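Local coordinates for protein heat-inducible transcription repressor HrcA (Thermotoga maritima, PDB 1STZ) that probably represses the class I heat shock operons grpE-dnaK-dnaJ and groELS, as a DNA-binding transcriptional regulator, at residues 118-123 against 330-335; 153-156 against 160-163; 165-170 against 294-299. One frame throughout, in Å; residues are numbered along the deposited sequence.

Contact 1: 118-123 against 330-335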
# COMPACT_ATOMS: atom_id res chain seq x y z
N LYS A 118 13.96 6.95 8.05
CA LYS A 118 13.06 6.02 7.39
C LYS A 118 11.73 6.71 6.95
O LYS A 118 11.15 6.37 5.91
CB LYS A 118 12.79 4.82 8.30
CG LYS A 118 11.85 3.77 7.72
CD LYS A 118 12.44 3.09 6.49
CE LYS A 118 11.54 1.93 6.02
NZ LYS A 118 12.33 0.86 5.34
N VAL A 119 11.27 7.68 7.73
CA VAL A 119 10.06 8.41 7.38
C VAL A 119 10.31 9.26 6.13
O VAL A 119 9.49 9.29 5.24
CB VAL A 119 9.52 9.30 8.52
CG1 VAL A 119 8.38 10.15 8.01
CG2 VAL A 119 9.05 8.46 9.69
N LEU A 120 11.46 9.94 6.07
CA LEU A 120 11.84 10.71 4.88
C LEU A 120 12.03 9.79 3.67
O LEU A 120 11.67 10.15 2.55
CB LEU A 120 13.13 11.50 5.13
CG LEU A 120 13.09 12.56 6.23
CD1 LEU A 120 14.45 13.26 6.37
CD2 LEU A 120 11.97 13.57 6.02
N PHE A 121 12.59 8.61 3.91
CA PHE A 121 12.81 7.61 2.86
C PHE A 121 11.48 7.17 2.22
O PHE A 121 11.36 7.09 1.00
CB PHE A 121 13.51 6.36 3.43
CG PHE A 121 13.79 5.29 2.38
CD1 PHE A 121 12.91 4.24 2.18
CD2 PHE A 121 14.92 5.37 1.57
CE1 PHE A 121 13.16 3.28 1.20
CE2 PHE A 121 15.18 4.40 0.60
CZ PHE A 121 14.30 3.37 0.41
N LEU A 122 10.48 6.89 3.06
CA LEU A 122 9.18 6.46 2.58
C LEU A 122 8.47 7.58 1.83
O LEU A 122 7.89 7.34 0.79
CB LEU A 122 8.30 5.96 3.71
CG LEU A 122 8.79 4.66 4.34
CD1 LEU A 122 8.12 4.44 5.69
CD2 LEU A 122 8.52 3.48 3.40
N ALA A 123 8.53 8.79 2.37
CA ALA A 123 7.91 9.94 1.74
C ALA A 123 8.49 10.22 0.35
O ALA A 123 7.75 10.39 -0.60
CB ALA A 123 8.00 11.19 2.64
N GLU A 330 3.31 16.58 9.92
CA GLU A 330 2.61 15.89 11.02
C GLU A 330 3.55 14.98 11.81
O GLU A 330 3.52 14.99 13.05
CB GLU A 330 1.49 15.03 10.50
CG GLU A 330 0.11 15.49 10.90
CD GLU A 330 -0.94 14.88 9.99
OE1 GLU A 330 -1.78 15.66 9.47
OE2 GLU A 330 -0.92 13.64 9.79
N TYR A 331 4.34 14.17 11.09
CA TYR A 331 5.33 13.34 11.74
C TYR A 331 6.30 14.20 12.59
O TYR A 331 6.50 13.95 13.77
CB TYR A 331 6.11 12.44 10.76
CG TYR A 331 7.16 11.66 11.53
CD1 TYR A 331 6.84 10.46 12.18
CD2 TYR A 331 8.42 12.17 11.71
CE1 TYR A 331 7.80 9.78 12.94
CE2 TYR A 331 9.38 11.51 12.48
CZ TYR A 331 9.07 10.32 13.09
OH TYR A 331 10.05 9.68 13.84
N PHE A 332 6.90 15.22 11.98
CA PHE A 332 7.95 15.99 12.67
C PHE A 332 7.40 16.82 13.84
O PHE A 332 8.06 16.93 14.89
CB PHE A 332 8.78 16.80 11.66
CG PHE A 332 9.81 15.97 10.97
CD1 PHE A 332 9.50 15.26 9.81
CD2 PHE A 332 11.06 15.80 11.53
CE1 PHE A 332 10.43 14.44 9.23
CE2 PHE A 332 12.01 15.00 10.94
CZ PHE A 332 11.70 14.31 9.79
N THR A 333 6.17 17.31 13.68
CA THR A 333 5.49 18.11 14.69
C THR A 333 4.99 17.28 15.87
O THR A 333 4.98 17.77 17.00
CB THR A 333 4.28 18.86 14.07
OG1 THR A 333 4.73 19.79 13.09
CG2 THR A 333 3.57 19.75 15.11
N SER A 334 4.54 16.06 15.61
CA SER A 334 4.01 15.19 16.67
C SER A 334 5.17 14.61 17.46
O SER A 334 5.04 14.30 18.62
CB SER A 334 3.13 14.08 16.10
OG SER A 334 3.92 13.14 15.38
N THR A 335 6.30 14.47 16.80
CA THR A 335 7.55 14.12 17.45
C THR A 335 8.08 15.45 18.00
O THR A 335 9.09 15.99 17.52
CB THR A 335 8.51 13.49 16.41
OG1 THR A 335 7.81 12.50 15.64
CG2 THR A 335 9.61 12.69 17.07

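Contact 2: 153-156 against 160-163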
# COMPACT_ATOMS: atom_id res chain seq x y z
N ILE A 153 22.56 -0.94 23.90
CA ILE A 153 21.77 -2.07 24.43
C ILE A 153 22.35 -3.45 24.08
O ILE A 153 22.28 -3.87 22.95
CB ILE A 153 20.34 -1.96 23.88
CG1 ILE A 153 19.69 -0.65 24.34
CG2 ILE A 153 19.50 -3.15 24.31
CD1 ILE A 153 19.62 0.37 23.29
N PRO A 154 22.90 -4.19 25.04
CA PRO A 154 23.34 -5.56 24.75
C PRO A 154 22.16 -6.51 24.51
O PRO A 154 21.40 -6.74 25.44
CB PRO A 154 24.12 -5.97 26.01
CG PRO A 154 24.13 -4.79 26.92
CD PRO A 154 23.15 -3.80 26.44
N VAL A 155 22.01 -7.01 23.28
CA VAL A 155 20.96 -8.00 22.99
C VAL A 155 21.44 -9.43 23.20
O VAL A 155 20.63 -10.29 23.51
CB VAL A 155 20.36 -7.83 21.57
CG1 VAL A 155 19.69 -6.48 21.44
CG2 VAL A 155 21.40 -8.03 20.47
N SER A 156 22.74 -9.68 23.07
CA SER A 156 23.31 -10.97 23.48
C SER A 156 24.80 -10.84 23.76
O SER A 156 25.35 -9.74 23.75
CB SER A 156 23.04 -12.05 22.42
OG SER A 156 23.74 -11.77 21.22
N LEU A 160 25.28 -5.96 20.02
CA LEU A 160 24.98 -4.72 20.72
C LEU A 160 24.19 -3.82 19.79
O LEU A 160 24.49 -3.77 18.61
CB LEU A 160 26.30 -4.02 21.07
CG LEU A 160 26.34 -2.94 22.15
CD1 LEU A 160 27.71 -2.91 22.82
CD2 LEU A 160 26.01 -1.59 21.58
N ILE A 161 23.19 -3.11 20.30
CA ILE A 161 22.52 -2.10 19.48
C ILE A 161 22.80 -0.70 19.99
O ILE A 161 22.51 -0.36 21.13
CB ILE A 161 21.00 -2.38 19.36
CG1 ILE A 161 20.76 -3.66 18.56
CG2 ILE A 161 20.32 -1.22 18.64
CD1 ILE A 161 19.35 -4.18 18.60
N PHE A 162 23.40 0.11 19.12
CA PHE A 162 23.68 1.51 19.40
C PHE A 162 22.61 2.36 18.74
O PHE A 162 22.12 2.03 17.68
CB PHE A 162 25.07 1.89 18.87
CG PHE A 162 25.30 3.38 18.77
CD1 PHE A 162 25.71 4.12 19.88
CD2 PHE A 162 25.12 4.05 17.57
CE1 PHE A 162 25.93 5.49 19.78
CE2 PHE A 162 25.32 5.40 17.47
CZ PHE A 162 25.73 6.12 18.58
N SER A 163 22.28 3.48 19.37
CA SER A 163 21.45 4.51 18.76
C SER A 163 21.50 5.79 19.57
O SER A 163 22.05 5.83 20.67
CB SER A 163 19.99 4.06 18.63
OG SER A 163 19.49 3.59 19.86

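Contact 3: 165-170 against 294-299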
# COMPACT_ATOMS: atom_id res chain seq x y z
N LEU A 165 19.03 9.32 20.69
CA LEU A 165 17.73 9.95 20.72
C LEU A 165 17.93 11.40 20.34
O LEU A 165 18.86 12.05 20.80
CB LEU A 165 17.14 9.92 22.12
CG LEU A 165 15.76 9.30 22.24
CD1 LEU A 165 14.76 10.07 21.37
CD2 LEU A 165 15.79 7.81 21.87
N THR A 166 17.00 11.90 19.56
CA THR A 166 17.01 13.26 19.09
C THR A 166 15.58 13.81 19.29
O THR A 166 14.72 13.05 19.66
CB THR A 166 17.48 13.14 17.64
OG1 THR A 166 18.85 13.59 17.53
CG2 THR A 166 16.68 13.92 16.68
N GLU A 167 15.33 15.10 19.06
CA GLU A 167 13.97 15.65 19.15
C GLU A 167 13.02 15.06 18.10
O GLU A 167 11.80 15.12 18.28
CB GLU A 167 13.96 17.19 19.10
CG GLU A 167 14.36 17.79 17.75
CD GLU A 167 14.06 19.27 17.66
OE1 GLU A 167 14.96 20.04 17.26
OE2 GLU A 167 12.92 19.67 18.01
N PHE A 168 13.58 14.49 17.04
CA PHE A 168 12.83 13.86 15.94
C PHE A 168 12.73 12.34 16.00
O PHE A 168 12.18 11.72 15.09
CB PHE A 168 13.47 14.24 14.60
CG PHE A 168 13.56 15.72 14.38
CD1 PHE A 168 14.75 16.31 14.02
CD2 PHE A 168 12.44 16.53 14.57
CE1 PHE A 168 14.83 17.68 13.81
CE2 PHE A 168 12.50 17.89 14.36
CZ PHE A 168 13.70 18.47 13.97
N GLY A 169 13.27 11.71 17.04
CA GLY A 169 13.12 10.28 17.23
C GLY A 169 14.43 9.54 17.45
O GLY A 169 15.37 10.10 17.96
N VAL A 170 14.46 8.27 17.06
CA VAL A 170 15.63 7.41 17.28
C VAL A 170 16.42 7.33 15.98
O VAL A 170 15.89 6.92 14.94
CB VAL A 170 15.17 6.01 17.71
CG1 VAL A 170 16.35 5.11 18.03
CG2 VAL A 170 14.21 6.12 18.91
N TYR A 294 8.62 21.24 5.00
CA TYR A 294 7.97 20.53 6.09
C TYR A 294 8.44 21.16 7.40
O TYR A 294 9.56 21.68 7.49
CB TYR A 294 8.22 19.01 6.01
CG TYR A 294 9.63 18.53 6.24
CD1 TYR A 294 10.00 17.93 7.44
CD2 TYR A 294 10.58 18.60 5.24
CE1 TYR A 294 11.30 17.48 7.64
CE2 TYR A 294 11.88 18.16 5.44
CZ TYR A 294 12.24 17.59 6.63
OH TYR A 294 13.54 17.14 6.79
N PHE A 295 7.56 21.12 8.40
CA PHE A 295 7.71 21.91 9.61
C PHE A 295 7.60 21.07 10.88
O PHE A 295 6.91 20.06 10.93
CB PHE A 295 6.59 22.96 9.70
CG PHE A 295 6.64 24.04 8.64
CD1 PHE A 295 6.16 23.79 7.37
CD2 PHE A 295 7.14 25.30 8.94
CE1 PHE A 295 6.21 24.78 6.39
CE2 PHE A 295 7.17 26.29 7.98
CZ PHE A 295 6.70 26.04 6.70
N LYS A 296 8.25 21.56 11.93
CA LYS A 296 7.97 21.16 13.30
C LYS A 296 7.24 22.32 13.96
O LYS A 296 7.86 23.23 14.48
CB LYS A 296 9.28 20.85 14.02
CG LYS A 296 9.12 20.54 15.50
CD LYS A 296 10.46 20.66 16.25
CE LYS A 296 10.99 22.08 16.30
NZ LYS A 296 10.04 23.00 17.00
N GLY A 297 5.92 22.29 13.92
CA GLY A 297 5.12 23.41 14.40
C GLY A 297 5.23 24.55 13.42
O GLY A 297 4.93 24.38 12.24
N GLU A 298 5.67 25.72 13.89
CA GLU A 298 5.94 26.86 13.01
C GLU A 298 7.36 26.86 12.41
O GLU A 298 7.63 27.62 11.49
CB GLU A 298 5.71 28.18 13.76
CG GLU A 298 4.35 28.29 14.45
CD GLU A 298 3.21 28.60 13.48
OE1 GLU A 298 2.26 29.30 13.89
OE2 GLU A 298 3.26 28.14 12.32
N SER A 299 8.25 26.01 12.91
CA SER A 299 9.66 26.00 12.48
C SER A 299 9.91 25.12 11.25
O SER A 299 9.68 23.93 11.32
CB SER A 299 10.56 25.51 13.63
OG SER A 299 10.68 26.54 14.59

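Contact 1: 118-123 against 330-335
Tyr-331 turns the face of its ring to Val-119, whose CG2 methyl sits over the middle of the ring as a CH-pi contact, 3.8 Å from the ring centroid and 12° off the ring normal. The other methyl, Val-119 CG1, lies 4.0 Å from Tyr-331 CG, near the root of the ring. With CG anti to the backbone N (chi1 177°), Tyr-331 directs its ring toward helix 116-131. Next along, Phe-332 meets Leu-120 at about a right angle: Leu-120 CD2 touches the far end of the ring, 3.7 Å from Phe-332 CE1. Phe-168 serves both aromatics, its O bonding Tyr-331 OH and its ring packing edge-to-face with Phe-332. At Thr-335, where helical geometry ends, OG1 donates to Tyr-331 O at 2.7 Å, while Thr-335 N reaches the same oxygen at 3.1 Å from the opposite face of the carbonyl plane. Two bonds thus grip the carbonyl oxygen of Tyr-331 at the helix end. Thr-335 OG1 also bonds to Lys-177 NZ of the second subunit. Val-119, Leu-120, Tyr-331 and Phe-332 are all buried, and Leu-328 touches the first two: a helix-helix packing in which a valine methyl lies over a tyrosine ring.

Contact 2: 153-156 against 160-163
Ile-153 and Ile-161 are joined through their backbones by two hydrogen bonds. Ile-153 N donates to Ile-161 O in a nearly straight bond of 2.8 Å, with an angle of 175° at the hydrogen. The return bond, from Ile-161 N to Ile-153 O, is 2.9 Å long, and its donor stands above the carbonyl plane, 35° out of it. This is a hydrogen-bonded antiparallel pair; Pro-154 and Leu-160 form the neighbouring non-hydrogen-bonded pair, their CA atoms 4.4 Å apart. Past the end of the strand, Val-155 crosses Ile-161 at a slant, and its CG1 methyl lies 3.7 Å from Ile-161 CD1. The first torsion of Ile-161 puts CG1 anti to the carbonyl carbon (chi1 -67°), and from there CD1 extends to that methyl. Farther out, Ser-156 OG accepts from Asp-158 N and helps shape the link between the strands. Trp-184 of helix 184-195 packs on Pro-154 and Leu-160, on one face of the sheet. Ile-153 packs on Ile-153 of the second subunit; beyond the strand end, Val-155 O accepts a hydrogen bond from Arg-149 NH1 of that subunit. The arrangement is an antiparallel beta hairpin, strands 149-154 and 159-166, here built into the dimer interface.

Contact 3: 165-170 against 294-299
Lys-296 reaches across to the turn that carries Glu-167 and Phe-168. From CB the chain first runs outward, CG lying anti to the backbone N (chi1 175°), which carries it toward the turn. The touching begins at CD. On one side Lys-296 CD is 3.2 Å from Glu-167 OE2, on another 3.9 Å from Phe-168 CE2, and both side chains cross the lysine at about a right angle. The bend at chi3 (67°) sets Lys-296 CE 3.5 Å from Glu-167 OE2; a second bend at chi4 places NZ. At the tip, Lys-296 NZ stays 4.5 Å from Glu-167 OE2, too far for a salt bridge, so any attraction is probably modest. Glu-167 in turn lays its CG over the centre of the Phe-168 ring, 3.7 Å above the plane. Ile-301 of strand 299-309 touches both Lys-296 and Phe-168. Thr-166 to Gly-169 is a type I beta turn joining strands 159-166 and 169-177; Lys-296 to Ser-299 is a type II' turn, with Gly-297 at positive phi, joining strands 287-296 and 299-309. The contact is therefore turn against turn, between hairpins of two antiparallel sheets.

Along the chain, contact 1 closes the widest loop, and contacts 2 and 3 follow one another inside it. Contacts 1 and 3 are neighbours, their centres 9 Å apart: Thr-333 OG1 meets the turn at Gly-297 and Tyr-331 OH reaches Phe-168 O, so the end of helix 314-334 is tied to both turns of contact 3. Contact 2 lies farther out, its centre 25 Å from each of the others. Strand 159-166, in the middle of the sheet 149-154, 159-166, 169-177, runs from the hairpin of contact 2 to the turn of contact 3, and Ser-163 packs on Val-170. All three touch the second subunit, which suggests that this junction and sheet together help shape the HrcA dimer.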